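Local coordinates for NalD (Pseudomonas aeruginosa PAO1, PDB 5DAJ), which represses the MexAB-OprM multidrug efflux pump as a secondary, TetR-family regulator, probably by binding operator DNA, and responds to novobiocin, whose binding induces pump expression, at residues S98-E103 and L183-T188; L91-V96 and D189-L194; R150-P155 and G200-W205; L139-F144 and A162-H167; H56-M61 and R123-R128. All coordinates share one frame; numbering follows the deposited sequence.

Interaction 1: S98-E103 and L183-T188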
# COMPACT_ATOMS: atom_id res chain seq x y z
N SER A 98 -8.07 -11.06 10.18
CA SER A 98 -8.79 -9.99 10.92
C SER A 98 -9.54 -8.98 10.04
O SER A 98 -10.50 -8.33 10.48
CB SER A 98 -7.85 -9.21 11.84
OG SER A 98 -7.02 -8.35 11.10
N LEU A 99 -9.09 -8.84 8.79
CA LEU A 99 -9.76 -8.00 7.78
C LEU A 99 -11.25 -8.29 7.64
O LEU A 99 -12.04 -7.38 7.40
CB LEU A 99 -9.11 -8.17 6.40
CG LEU A 99 -7.74 -7.54 6.21
CD1 LEU A 99 -7.09 -8.07 4.94
CD2 LEU A 99 -7.87 -6.03 6.15
N LEU A 100 -11.62 -9.56 7.77
CA LEU A 100 -13.03 -9.98 7.73
C LEU A 100 -13.68 -9.91 9.10
O LEU A 100 -14.77 -9.35 9.25
CB LEU A 100 -13.17 -11.41 7.19
CG LEU A 100 -13.29 -11.61 5.67
CD1 LEU A 100 -13.39 -13.10 5.37
CD2 LEU A 100 -14.49 -10.87 5.07
N THR A 101 -13.02 -10.50 10.09
CA THR A 101 -13.63 -10.69 11.42
C THR A 101 -13.80 -9.41 12.27
O THR A 101 -14.57 -9.41 13.23
CB THR A 101 -12.86 -11.73 12.25
OG1 THR A 101 -11.50 -11.33 12.38
CG2 THR A 101 -12.93 -13.10 11.60
N GLN A 102 -13.09 -8.33 11.93
CA GLN A 102 -13.13 -7.07 12.70
C GLN A 102 -13.50 -5.86 11.84
O GLN A 102 -12.62 -5.22 11.25
CB GLN A 102 -11.80 -6.84 13.39
CG GLN A 102 -11.50 -7.83 14.50
CD GLN A 102 -10.08 -7.69 15.04
OE1 GLN A 102 -9.50 -6.60 15.03
NE2 GLN A 102 -9.51 -8.80 15.51
N GLU A 103 -14.80 -5.54 11.79
CA GLU A 103 -15.31 -4.43 10.98
C GLU A 103 -14.66 -3.08 11.33
O GLU A 103 -14.34 -2.31 10.42
CB GLU A 103 -16.83 -4.29 11.11
CG GLU A 103 -17.44 -3.24 10.19
CD GLU A 103 -18.96 -3.21 10.17
OE1 GLU A 103 -19.52 -2.27 9.57
OE2 GLU A 103 -19.61 -4.12 10.74
N LEU A 183 -10.64 -9.61 -4.76
CA LEU A 183 -9.36 -10.26 -5.12
C LEU A 183 -9.15 -11.59 -4.46
O LEU A 183 -8.71 -12.55 -5.10
CB LEU A 183 -8.16 -9.36 -4.79
CG LEU A 183 -7.81 -8.30 -5.83
CD1 LEU A 183 -6.69 -7.43 -5.27
CD2 LEU A 183 -7.40 -8.91 -7.15
N PHE A 184 -9.44 -11.66 -3.17
CA PHE A 184 -9.33 -12.91 -2.44
C PHE A 184 -10.17 -12.91 -1.17
O PHE A 184 -10.72 -11.90 -0.77
CB PHE A 184 -7.86 -13.24 -2.13
CG PHE A 184 -7.16 -12.26 -1.23
CD1 PHE A 184 -7.29 -12.35 0.15
CD2 PHE A 184 -6.36 -11.27 -1.76
CE1 PHE A 184 -6.64 -11.45 0.99
CE2 PHE A 184 -5.71 -10.37 -0.93
CZ PHE A 184 -5.85 -10.45 0.45
N ASP A 185 -10.25 -14.09 -0.57
CA ASP A 185 -10.96 -14.31 0.68
C ASP A 185 -9.95 -14.38 1.84
O ASP A 185 -9.22 -15.37 1.96
CB ASP A 185 -11.75 -15.61 0.60
CG ASP A 185 -12.44 -15.95 1.90
OD1 ASP A 185 -12.99 -15.03 2.56
OD2 ASP A 185 -12.44 -17.15 2.28
N PRO A 186 -9.90 -13.33 2.68
CA PRO A 186 -8.97 -13.33 3.82
C PRO A 186 -9.05 -14.55 4.73
O PRO A 186 -8.05 -14.95 5.30
CB PRO A 186 -9.39 -12.08 4.60
CG PRO A 186 -9.94 -11.17 3.56
CD PRO A 186 -10.65 -12.07 2.60
N ASP A 187 -10.23 -15.14 4.86
CA ASP A 187 -10.40 -16.33 5.69
C ASP A 187 -9.64 -17.53 5.11
O ASP A 187 -8.67 -18.00 5.71
CB ASP A 187 -11.90 -16.67 5.85
CG ASP A 187 -12.15 -17.84 6.80
OD1 ASP A 187 -11.25 -18.22 7.57
OD2 ASP A 187 -13.28 -18.36 6.79
N THR A 188 -10.07 -17.99 3.93
CA THR A 188 -9.59 -19.26 3.35
C THR A 188 -8.35 -19.16 2.44
O THR A 188 -7.72 -20.18 2.19
CB THR A 188 -10.71 -19.96 2.54
OG1 THR A 188 -11.14 -19.12 1.46
CG2 THR A 188 -11.89 -20.29 3.44

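Interaction 2: L91-V96 and D189-L194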
# COMPACT_ATOMS: atom_id res chain seq x y z
N LEU A 91 0.85 -15.07 13.61
CA LEU A 91 0.53 -13.65 13.78
C LEU A 91 0.12 -12.98 12.46
O LEU A 91 -0.86 -12.23 12.41
CB LEU A 91 1.71 -12.90 14.39
CG LEU A 91 1.50 -11.39 14.57
CD1 LEU A 91 0.51 -11.08 15.68
CD2 LEU A 91 2.83 -10.70 14.84
N CYS A 92 0.91 -13.23 11.42
CA CYS A 92 0.63 -12.68 10.09
C CYS A 92 -0.68 -13.21 9.52
O CYS A 92 -1.49 -12.45 8.98
CB CYS A 92 1.76 -13.02 9.12
SG CYS A 92 3.33 -12.23 9.52
N LEU A 93 -0.88 -14.52 9.68
CA LEU A 93 -2.11 -15.17 9.25
C LEU A 93 -3.35 -14.54 9.89
O LEU A 93 -4.32 -14.23 9.22
CB LEU A 93 -2.07 -16.67 9.58
CG LEU A 93 -3.30 -17.49 9.21
CD1 LEU A 93 -3.52 -17.49 7.71
CD2 LEU A 93 -3.15 -18.92 9.71
N GLU A 94 -3.28 -14.34 11.21
CA GLU A 94 -4.38 -13.72 11.96
C GLU A 94 -4.63 -12.27 11.56
O GLU A 94 -5.79 -11.83 11.48
CB GLU A 94 -4.10 -13.79 13.46
CG GLU A 94 -4.12 -15.20 14.02
CD GLU A 94 -3.76 -15.26 15.49
OE1 GLU A 94 -3.71 -14.19 16.14
OE2 GLU A 94 -3.53 -16.38 16.00
N ALA A 95 -3.56 -11.54 11.32
CA ALA A 95 -3.66 -10.15 10.85
C ALA A 95 -4.47 -10.09 9.55
O ALA A 95 -5.42 -9.29 9.44
CB ALA A 95 -2.28 -9.55 10.64
N VAL A 96 -4.10 -10.93 8.59
CA VAL A 96 -4.80 -10.98 7.30
C VAL A 96 -6.26 -11.40 7.50
O VAL A 96 -7.17 -10.78 6.97
CB VAL A 96 -4.10 -11.92 6.29
CG1 VAL A 96 -4.95 -12.14 5.04
CG2 VAL A 96 -2.75 -11.36 5.88
N ASP A 189 -8.03 -17.96 1.96
CA ASP A 189 -6.84 -17.76 1.10
C ASP A 189 -5.58 -17.29 1.82
O ASP A 189 -4.49 -17.43 1.28
CB ASP A 189 -7.13 -16.78 -0.03
CG ASP A 189 -8.18 -17.28 -1.00
OD1 ASP A 189 -8.23 -18.49 -1.29
OD2 ASP A 189 -8.96 -16.44 -1.49
N ALA A 190 -5.73 -16.72 3.01
CA ALA A 190 -4.59 -16.19 3.77
C ALA A 190 -3.41 -17.16 3.88
O ALA A 190 -2.27 -16.78 3.64
CB ALA A 190 -5.03 -15.76 5.16
N GLU A 191 -3.70 -18.39 4.27
CA GLU A 191 -2.68 -19.47 4.37
C GLU A 191 -1.83 -19.57 3.11
O GLU A 191 -0.60 -19.61 3.18
CB GLU A 191 -3.33 -20.84 4.55
CG GLU A 191 -4.01 -21.07 5.89
CD GLU A 191 -4.82 -22.35 5.91
OE1 GLU A 191 -4.51 -23.28 5.13
OE2 GLU A 191 -5.78 -22.42 6.71
N HIS A 192 -2.51 -19.62 1.98
CA HIS A 192 -1.87 -19.86 0.68
C HIS A 192 -1.16 -18.64 0.11
O HIS A 192 -0.19 -18.76 -0.63
CB HIS A 192 -2.90 -20.37 -0.33
CG HIS A 192 -3.56 -21.64 0.08
ND1 HIS A 192 -2.92 -22.86 0.04
CD2 HIS A 192 -4.81 -21.88 0.55
CE1 HIS A 192 -3.74 -23.80 0.46
NE2 HIS A 192 -4.89 -23.24 0.78
N LEU A 193 -1.65 -17.46 0.48
CA LEU A 193 -1.02 -16.19 0.09
C LEU A 193 0.32 -15.97 0.81
O LEU A 193 1.26 -15.43 0.23
CB LEU A 193 -1.96 -15.02 0.37
CG LEU A 193 -3.20 -15.01 -0.53
CD1 LEU A 193 -4.31 -14.17 0.09
CD2 LEU A 193 -2.86 -14.51 -1.93
N LEU A 194 0.37 -16.40 2.07
CA LEU A 194 1.57 -16.29 2.90
C LEU A 194 2.55 -17.45 2.71
O LEU A 194 3.77 -17.27 2.84
CB LEU A 194 1.19 -16.19 4.38
CG LEU A 194 0.34 -14.98 4.76
CD1 LEU A 194 -0.12 -15.11 6.20
CD2 LEU A 194 1.11 -13.68 4.58

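Interaction 3: R150-P155 and G200-W205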
# COMPACT_ATOMS: atom_id res chain seq x y z
N ARG A 150 18.14 -17.81 12.30
CA ARG A 150 19.09 -17.43 11.23
C ARG A 150 19.66 -18.63 10.46
O ARG A 150 19.75 -18.61 9.24
CB ARG A 150 20.24 -16.60 11.81
CG ARG A 150 21.28 -16.12 10.82
CD ARG A 150 22.54 -15.53 11.47
NE ARG A 150 22.50 -14.07 11.37
CZ ARG A 150 22.74 -13.38 10.26
NH1 ARG A 150 23.03 -13.99 9.11
NH2 ARG A 150 22.67 -12.06 10.30
N VAL A 151 20.03 -19.67 11.21
CA VAL A 151 20.53 -20.94 10.64
C VAL A 151 19.55 -21.57 9.63
O VAL A 151 19.96 -22.29 8.72
CB VAL A 151 20.87 -21.94 11.78
CG1 VAL A 151 21.06 -23.36 11.26
CG2 VAL A 151 22.14 -21.50 12.50
N ARG A 152 18.26 -21.28 9.81
CA ARG A 152 17.20 -21.83 8.96
C ARG A 152 16.88 -21.02 7.71
O ARG A 152 16.09 -21.46 6.87
CB ARG A 152 15.91 -21.99 9.78
CG ARG A 152 16.09 -22.76 11.08
CD ARG A 152 14.75 -23.01 11.76
NE ARG A 152 13.81 -23.67 10.85
CZ ARG A 152 12.50 -23.78 11.06
NH1 ARG A 152 11.93 -23.29 12.16
NH2 ARG A 152 11.75 -24.40 10.14
N LEU A 153 17.46 -19.83 7.58
CA LEU A 153 17.26 -19.02 6.37
C LEU A 153 18.06 -19.61 5.22
O LEU A 153 19.09 -20.24 5.44
CB LEU A 153 17.69 -17.56 6.60
CG LEU A 153 16.92 -16.74 7.64
CD1 LEU A 153 17.53 -15.36 7.76
CD2 LEU A 153 15.44 -16.64 7.31
N HIS A 154 17.59 -19.39 3.99
CA HIS A 154 18.34 -19.83 2.81
C HIS A 154 19.62 -19.00 2.66
O HIS A 154 19.69 -17.88 3.17
CB HIS A 154 17.53 -19.74 1.50
CG HIS A 154 16.52 -20.82 1.32
ND1 HIS A 154 15.33 -20.85 2.01
CD2 HIS A 154 16.52 -21.91 0.52
CE1 HIS A 154 14.63 -21.91 1.65
NE2 HIS A 154 15.33 -22.58 0.74
N PRO A 155 20.64 -19.55 1.96
CA PRO A 155 21.88 -18.83 1.66
C PRO A 155 21.60 -17.46 1.05
O PRO A 155 20.87 -17.37 0.06
CB PRO A 155 22.55 -19.72 0.61
CG PRO A 155 22.11 -21.10 0.97
CD PRO A 155 20.72 -20.96 1.52
N GLY A 200 9.87 -19.62 0.90
CA GLY A 200 11.02 -18.99 0.26
C GLY A 200 12.10 -18.47 1.19
O GLY A 200 13.27 -18.37 0.82
N LEU A 201 11.70 -18.10 2.40
CA LEU A 201 12.63 -17.60 3.42
C LEU A 201 13.31 -18.72 4.20
O LEU A 201 14.50 -18.64 4.49
CB LEU A 201 11.92 -16.67 4.41
CG LEU A 201 11.43 -15.32 3.88
CD1 LEU A 201 10.53 -14.65 4.91
CD2 LEU A 201 12.58 -14.41 3.52
N VAL A 202 12.53 -19.75 4.54
CA VAL A 202 12.95 -20.78 5.51
C VAL A 202 13.16 -22.16 4.87
O VAL A 202 12.33 -22.62 4.09
CB VAL A 202 11.94 -20.88 6.67
CG1 VAL A 202 12.41 -21.87 7.73
CG2 VAL A 202 11.75 -19.52 7.32
N ARG A 203 14.25 -22.81 5.26
CA ARG A 203 14.72 -24.07 4.63
C ARG A 203 13.72 -25.21 4.64
O ARG A 203 13.44 -25.80 3.60
CB ARG A 203 16.04 -24.57 5.26
CG ARG A 203 17.27 -24.25 4.42
CD ARG A 203 18.53 -24.69 5.14
NE ARG A 203 19.74 -23.96 4.85
CZ ARG A 203 20.44 -23.94 3.72
NH1 ARG A 203 20.03 -24.56 2.61
NH2 ARG A 203 21.56 -23.23 3.69
N ASP A 204 13.19 -25.52 5.82
CA ASP A 204 12.37 -26.73 5.98
C ASP A 204 10.91 -26.48 5.64
O ASP A 204 10.36 -27.15 4.77
CB ASP A 204 12.53 -27.33 7.39
CG ASP A 204 13.71 -28.31 7.48
OD1 ASP A 204 14.34 -28.64 6.45
OD2 ASP A 204 14.00 -28.77 8.61
N TRP A 205 10.30 -25.52 6.32
CA TRP A 205 8.86 -25.21 6.18
C TRP A 205 8.01 -26.35 5.62
O TRP A 205 7.06 -26.79 6.26
CB TRP A 205 8.64 -23.95 5.32
CG TRP A 205 7.41 -23.22 5.74
CD1 TRP A 205 6.22 -23.17 5.08
CD2 TRP A 205 7.23 -22.48 6.95
NE1 TRP A 205 5.31 -22.42 5.80
CE2 TRP A 205 5.91 -21.99 6.95
CE3 TRP A 205 8.06 -22.18 8.03
CZ2 TRP A 205 5.40 -21.20 7.99
CZ3 TRP A 205 7.56 -21.40 9.07
CH2 TRP A 205 6.24 -20.92 9.04

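Interaction 4: L139-F144 and A162-H167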
# COMPACT_ATOMS: atom_id res chain seq x y z
N LEU A 139 11.54 -5.83 15.12
CA LEU A 139 11.22 -7.07 15.85
C LEU A 139 11.44 -8.32 15.01
O LEU A 139 12.09 -9.26 15.46
CB LEU A 139 9.77 -7.05 16.36
CG LEU A 139 9.53 -6.88 17.86
CD1 LEU A 139 10.29 -5.70 18.47
CD2 LEU A 139 8.04 -6.71 18.13
N CYS A 140 10.90 -8.31 13.79
CA CYS A 140 11.10 -9.42 12.85
C CYS A 140 12.58 -9.63 12.52
O CYS A 140 13.08 -10.75 12.55
CB CYS A 140 10.33 -9.20 11.56
SG CYS A 140 8.56 -9.35 11.79
N GLU A 141 13.26 -8.53 12.25
CA GLU A 141 14.70 -8.55 11.98
C GLU A 141 15.44 -9.27 13.11
O GLU A 141 16.19 -10.21 12.87
CB GLU A 141 15.24 -7.12 11.82
CG GLU A 141 16.60 -7.03 11.14
CD GLU A 141 16.96 -5.61 10.72
OE1 GLU A 141 16.06 -4.74 10.64
OE2 GLU A 141 18.16 -5.36 10.47
N GLN A 142 15.16 -8.84 14.34
CA GLN A 142 15.74 -9.45 15.54
C GLN A 142 15.40 -10.94 15.65
O GLN A 142 16.26 -11.75 15.99
CB GLN A 142 15.27 -8.71 16.79
CG GLN A 142 15.88 -9.20 18.10
CD GLN A 142 15.05 -8.86 19.34
OE1 GLN A 142 14.96 -9.67 20.27
NE2 GLN A 142 14.45 -7.67 19.36
N LEU A 143 14.15 -11.29 15.37
CA LEU A 143 13.70 -12.68 15.37
C LEU A 143 14.49 -13.53 14.36
O LEU A 143 15.04 -14.57 14.72
CB LEU A 143 12.19 -12.77 15.09
CG LEU A 143 11.59 -14.14 14.76
CD1 LEU A 143 11.98 -15.20 15.76
CD2 LEU A 143 10.08 -14.04 14.71
N PHE A 144 14.54 -13.08 13.11
CA PHE A 144 15.32 -13.77 12.07
C PHE A 144 16.82 -13.80 12.38
O PHE A 144 17.53 -14.70 11.94
CB PHE A 144 15.12 -13.11 10.70
CG PHE A 144 13.78 -13.35 10.09
CD1 PHE A 144 13.36 -14.63 9.77
CD2 PHE A 144 12.94 -12.28 9.81
CE1 PHE A 144 12.11 -14.84 9.20
CE2 PHE A 144 11.69 -12.49 9.25
CZ PHE A 144 11.28 -13.77 8.95
N ALA A 162 14.74 -10.23 4.95
CA ALA A 162 13.62 -11.11 5.30
C ALA A 162 12.48 -10.34 5.95
O ALA A 162 11.32 -10.47 5.55
CB ALA A 162 14.10 -12.22 6.23
N SER A 163 12.80 -9.52 6.96
CA SER A 163 11.77 -8.75 7.67
C SER A 163 11.06 -7.76 6.74
O SER A 163 9.86 -7.52 6.89
CB SER A 163 12.35 -7.99 8.86
OG SER A 163 13.44 -7.19 8.46
N ARG A 164 11.81 -7.20 5.81
CA ARG A 164 11.28 -6.20 4.88
C ARG A 164 10.45 -6.83 3.77
O ARG A 164 9.41 -6.30 3.41
CB ARG A 164 12.39 -5.34 4.29
CG ARG A 164 12.90 -4.34 5.30
CD ARG A 164 14.32 -3.92 5.05
NE ARG A 164 14.73 -2.94 6.06
CZ ARG A 164 15.06 -3.22 7.33
NH1 ARG A 164 15.01 -4.45 7.80
NH2 ARG A 164 15.44 -2.25 8.13
N ALA A 165 10.91 -7.97 3.26
CA ALA A 165 10.15 -8.74 2.28
C ALA A 165 8.82 -9.17 2.88
O ALA A 165 7.76 -8.97 2.26
CB ALA A 165 10.93 -9.97 1.82
N LEU A 166 8.87 -9.70 4.10
CA LEU A 166 7.66 -10.16 4.79
C LEU A 166 6.67 -9.03 5.02
O LEU A 166 5.51 -9.15 4.69
CB LEU A 166 7.99 -10.82 6.13
CG LEU A 166 6.77 -11.29 6.95
CD1 LEU A 166 5.87 -12.23 6.17
CD2 LEU A 166 7.22 -11.96 8.23
N HIS A 167 7.15 -7.94 5.60
CA HIS A 167 6.29 -6.80 5.90
C HIS A 167 5.63 -6.23 4.65
O HIS A 167 4.44 -5.89 4.67
CB HIS A 167 7.02 -5.67 6.62
CG HIS A 167 6.13 -4.51 6.92
ND1 HIS A 167 6.08 -3.39 6.11
CD2 HIS A 167 5.20 -4.32 7.88
CE1 HIS A 167 5.18 -2.56 6.59
NE2 HIS A 167 4.63 -3.10 7.66

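Interaction 5: H56-M61 and R123-R128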
# COMPACT_ATOMS: atom_id res chain seq x y z
N HIS A 56 -3.58 14.48 15.31
CA HIS A 56 -3.61 13.80 16.60
C HIS A 56 -4.88 12.98 16.76
O HIS A 56 -4.84 11.88 17.30
CB HIS A 56 -3.50 14.78 17.75
CG HIS A 56 -3.31 14.12 19.09
ND1 HIS A 56 -4.23 14.23 20.11
CD2 HIS A 56 -2.32 13.33 19.56
CE1 HIS A 56 -3.81 13.56 21.16
NE2 HIS A 56 -2.65 13.00 20.85
N LEU A 57 -6.00 13.54 16.29
CA LEU A 57 -7.29 12.84 16.29
C LEU A 57 -7.17 11.55 15.49
O LEU A 57 -7.49 10.46 15.97
CB LEU A 57 -8.38 13.73 15.68
CG LEU A 57 -9.82 13.25 15.89
CD1 LEU A 57 -10.78 14.43 15.86
CD2 LEU A 57 -10.26 12.22 14.85
N PHE A 58 -6.67 11.69 14.27
CA PHE A 58 -6.45 10.56 13.35
C PHE A 58 -5.57 9.48 13.99
O PHE A 58 -5.83 8.30 13.83
CB PHE A 58 -5.81 11.08 12.07
CG PHE A 58 -5.60 10.02 11.02
CD1 PHE A 58 -6.66 9.52 10.32
CD2 PHE A 58 -4.33 9.55 10.74
CE1 PHE A 58 -6.46 8.56 9.34
CE2 PHE A 58 -4.13 8.59 9.77
CZ PHE A 58 -5.21 8.09 9.06
N ASN A 59 -4.55 9.92 14.70
CA ASN A 59 -3.62 9.02 15.38
C ASN A 59 -4.25 8.24 16.54
O ASN A 59 -4.00 7.05 16.72
CB ASN A 59 -2.41 9.80 15.89
CG ASN A 59 -1.11 9.05 15.71
OD1 ASN A 59 -0.37 8.87 16.64
ND2 ASN A 59 -0.84 8.60 14.49
N GLU A 60 -5.05 8.95 17.34
CA GLU A 60 -5.82 8.34 18.42
C GLU A 60 -6.80 7.31 17.88
O GLU A 60 -7.03 6.27 18.50
CB GLU A 60 -6.60 9.40 19.21
CG GLU A 60 -5.72 10.30 20.08
CD GLU A 60 -5.01 9.54 21.19
OE1 GLU A 60 -5.70 8.91 22.02
OE2 GLU A 60 -3.76 9.56 21.20
N MSE A 61 -7.34 7.59 16.70
CA MSE A 61 -8.26 6.67 16.02
C MSE A 61 -7.54 5.39 15.66
O MSE A 61 -7.98 4.30 15.98
CB MSE A 61 -8.86 7.32 14.78
CG MSE A 61 -9.94 6.46 14.13
SE MSE A 61 -10.49 7.27 12.42
CE MSE A 61 -11.68 8.51 13.33
N ARG A 123 1.36 15.46 9.24
CA ARG A 123 2.77 15.12 9.48
C ARG A 123 2.93 14.20 10.69
O ARG A 123 3.60 13.17 10.62
CB ARG A 123 3.61 16.38 9.70
CG ARG A 123 5.12 16.17 9.61
CD ARG A 123 5.61 16.42 8.19
NE ARG A 123 7.06 16.32 8.08
CZ ARG A 123 7.76 16.58 6.97
NH1 ARG A 123 7.15 16.95 5.85
NH2 ARG A 123 9.08 16.46 6.99
N GLU A 124 2.31 14.60 11.80
CA GLU A 124 2.36 13.86 13.07
C GLU A 124 1.87 12.42 12.94
O GLU A 124 2.47 11.49 13.51
CB GLU A 124 1.51 14.57 14.13
CG GLU A 124 1.49 13.89 15.50
CD GLU A 124 0.51 14.52 16.47
OE1 GLU A 124 0.14 15.71 16.31
OE2 GLU A 124 0.09 13.82 17.41
N ALA A 125 0.79 12.24 12.20
CA ALA A 125 0.20 10.92 11.97
C ALA A 125 1.11 10.00 11.18
O ALA A 125 1.26 8.82 11.51
CB ALA A 125 -1.12 11.05 11.25
N GLN A 126 1.72 10.55 10.13
CA GLN A 126 2.70 9.81 9.33
C GLN A 126 3.93 9.40 10.14
O GLN A 126 4.40 8.27 10.03
CB GLN A 126 3.14 10.64 8.12
CG GLN A 126 4.19 9.93 7.25
CD GLN A 126 4.32 10.53 5.87
OE1 GLN A 126 4.18 9.83 4.86
NE2 GLN A 126 4.62 11.83 5.80
N GLU A 127 4.46 10.33 10.92
CA GLU A 127 5.64 10.07 11.76
C GLU A 127 5.40 8.88 12.69
O GLU A 127 6.22 7.95 12.75
CB GLU A 127 6.04 11.31 12.57
CG GLU A 127 6.77 12.37 11.75
CD GLU A 127 7.00 13.68 12.49
OE1 GLU A 127 6.33 13.95 13.51
OE2 GLU A 127 7.87 14.46 12.04
N ARG A 128 4.27 8.89 13.39
CA ARG A 128 3.92 7.80 14.32
C ARG A 128 3.55 6.50 13.60
O ARG A 128 3.82 5.39 14.11
CB ARG A 128 2.84 8.23 15.32
CG ARG A 128 3.46 8.66 16.64
CD ARG A 128 2.44 9.22 17.61
NE ARG A 128 3.06 10.00 18.68
CZ ARG A 128 2.41 10.68 19.62
NH1 ARG A 128 1.07 10.69 19.67
NH2 ARG A 128 3.10 11.36 20.53

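Interaction 1: S98-E103 and L183-T188
Leu100 lies across the ring of Pro186 at about a right angle, and this apolar pair is the centre of the contact. Its branch carbon CG sits 4.0 Å from Pro186 CG, while CD1 reaches past the ring to the start of helix 186-201, where it comes within 3.8 Å of Asp187 N and touches the CB of the same residue. The same methyl rests 3.4 Å from Asp185 OD1, a plain contact with a carboxylate oxygen. The preceding residue, Leu99, adds a looser touch, its CB 4.2 Å from Pro186 CG.

The proline is placed by the helix start it belongs to. Asp185 is the N-cap of helix 186-201: with its CG anti to the backbone N (chi1 176°), OD2 accepts from Thr188 N at 3.0 Å, a capping bond that meets the oxygen from above the carboxylate plane. Further out, Trp177 of helix 159-179 packs against both Leu99 and Pro186, and Gln97 NE2 bonds to Asp187 O. Between 98-103 and 183-188 themselves the contact is van der Waals packing without a hydrogen bond; the polar bonds lie beside it, in the Asp185 cap and at Gln97.

Interaction 2: L91-V96 and D189-L194
Leu93 reaches across to Ala190 where two helices cross. Starting at CB, which lies 4.2 Å from Leu194 CD1, CG lies anti to the backbone N (chi1 179°), which carries CD1 to helix 186-201. There CD1 meets the Ala190 methyl at 3.4 Å and lies over the backbone at Glu191 N, 3.6 Å away, with Glu191 CG alongside.

The Ala190 CB is held from a second direction by Val96 CG1 at 3.6 Å. One turn on, Leu194 returns the approach: its CD1 rests on the backbone of helix 84-101, 3.6 Å from Leu93 N, and touches Cys92 CB. The segment axes come within 9.4 Å at an angle of 130°. Leu194 and Cys92 also reach Ile170 of helix 159-179, so the pair forms part of the helical core of the C-terminal regulatory domain. With no hydrogen bond between the segments, the fit depends on the shapes of aliphatic groups around a small alanine.

Interaction 3: R150-P155 and G200-W205
His154 turns its side chain to Leu201 through a chi1 of -76° and a chi2 of 75°, which bring ND1 round to the Leu201 O that the His154 backbone N already uses. The backbone N donates to this oxygen at 3.2 Å, and ND1 adds a weak bond at 3.4 Å, nearly straight at 173°. Arg203 CG lies over one face of the ring.

The return bond runs from Arg203 N to Arg152 O at 2.8 Å, and these backbone bonds frame a single beta bridge between Leu153 and Val202. Arg152, bent at chi3, folds its guanidinium back so that Val202 CG1 covers one face, 3.6 Å from NH2; NH1 forms a salt bridge with Asp83. Across the bridge, Arg203 NH2 approaches Pro155 CD.

The bridge ties the loop before helix 159-179 to the chain leaving helix 186-201, in a protein without beta strands, built mainly of helices. Its chemistry implies a join fixed mainly by main-chain bonds, with Arg152 packed on Val202, Arg203 on Pro155 and a weak His154 side-chain bond added.

Interaction 4: L139-F144 and A162-H167
Glu141 and Arg164 supply the charged part of the contact. Arg164 NH1 donates to Glu141 OE1 at 3.0 Å with a nearly straight N-H (169°), and the oxygen lies in the guanidinium plane. The carboxylate is turned almost perpendicular to that plane, so OE1 is met from above its own plane. The same NH1 also bonds to Arg160 O, and NE makes a weak bond to Leu183 O of the second subunit, so the guanidinium is held mainly within its own chain, with a weak tie to its partner.

These segments belong to helices 123-145 and 159-179 of the C-terminal domain, the all-helical part of TetR-family regulators that carries ligand binding and dimerisation. Here the helices cross at 130°, with their segment axes 8.7 Å apart.

The apolar contacts lie deeper. Phe144 receives the Ala162 methyl over one face, a CH-pi contact with CB 3.9 Å from the ring centroid, offset toward the rim. Between the ring and the ion pair, Ser163 presses its CB against Cys140 CB at 3.6 Å and equally close to Glu141 N.

Polar bonds within helix 159-179 complete the set: with chi1 at 54°, Ser163 OG turns back to bond Arg160 O and Pro159 O.

Interaction 5: H56-M61 and R123-R128
The junction between the DNA-binding and C-terminal domains is built here, where helix 54-63, following the predicted helix-turn-helix, meets the start of helix 123-145. Asn59 and Ala125 mark the closest backbone approach. The Asn59 amide reaches across to helix 123-145: ND2 lies 3.6 Å from Ala125 CA, while OD1 sits against the aliphatic part of Arg128, in line with the edge of its guanidinium.

On the buried side, Phe58 turns a ring edge to Ala125, with CD2 3.6 Å from the methyl CB. Ile111 and Leu112 of helix 103-114 pack against the same phenylalanine.

Nearer the surface, Glu124 extends its carboxylate to the edge of the His56 ring, OE2 lying 3.3 Å from CD2. The ring is placed by CG anti to the backbone N (chi1 -171°) and held by ND1 bonding to Phe51 O, while Glu60 CG covers one face. Within helix 123-145, Arg128 NH1 and Glu124 OE2 form a long ion pair (4.0 Å), OE2 well out of the guanidinium plane with no N-H directed at it.

The segments run at 33° without a hydrogen bond between them, an interdomain helix packing that belongs to the two-domain architecture of TetR repressors.

How the interactions relate
Four of the five contacts lie in the C-terminal domain, and interaction 5 joins that domain to the DNA-binding one. Interactions 1 and 2 are successive parts of one pairing, helix 84-101 against helix 186-201, with centres 9 Å apart. Helix 186-201 then runs on to interaction 3, which touches interaction 4 through Leu201, Ala162 and Phe144. Interaction 2 meets interaction 4 where Cys92 packs on Leu166. Helix 123-145 carries interactions 4 and 5, about 25 Å apart between centres. In sequence both segments of interaction 5 precede those of interactions 3 and 4, and its second falls between the two segments of interactions 1 and 2. All five have a residue against the second subunit, Leu183 meeting Arg164 across the dimer, so the core helices also contribute to the dimer interface.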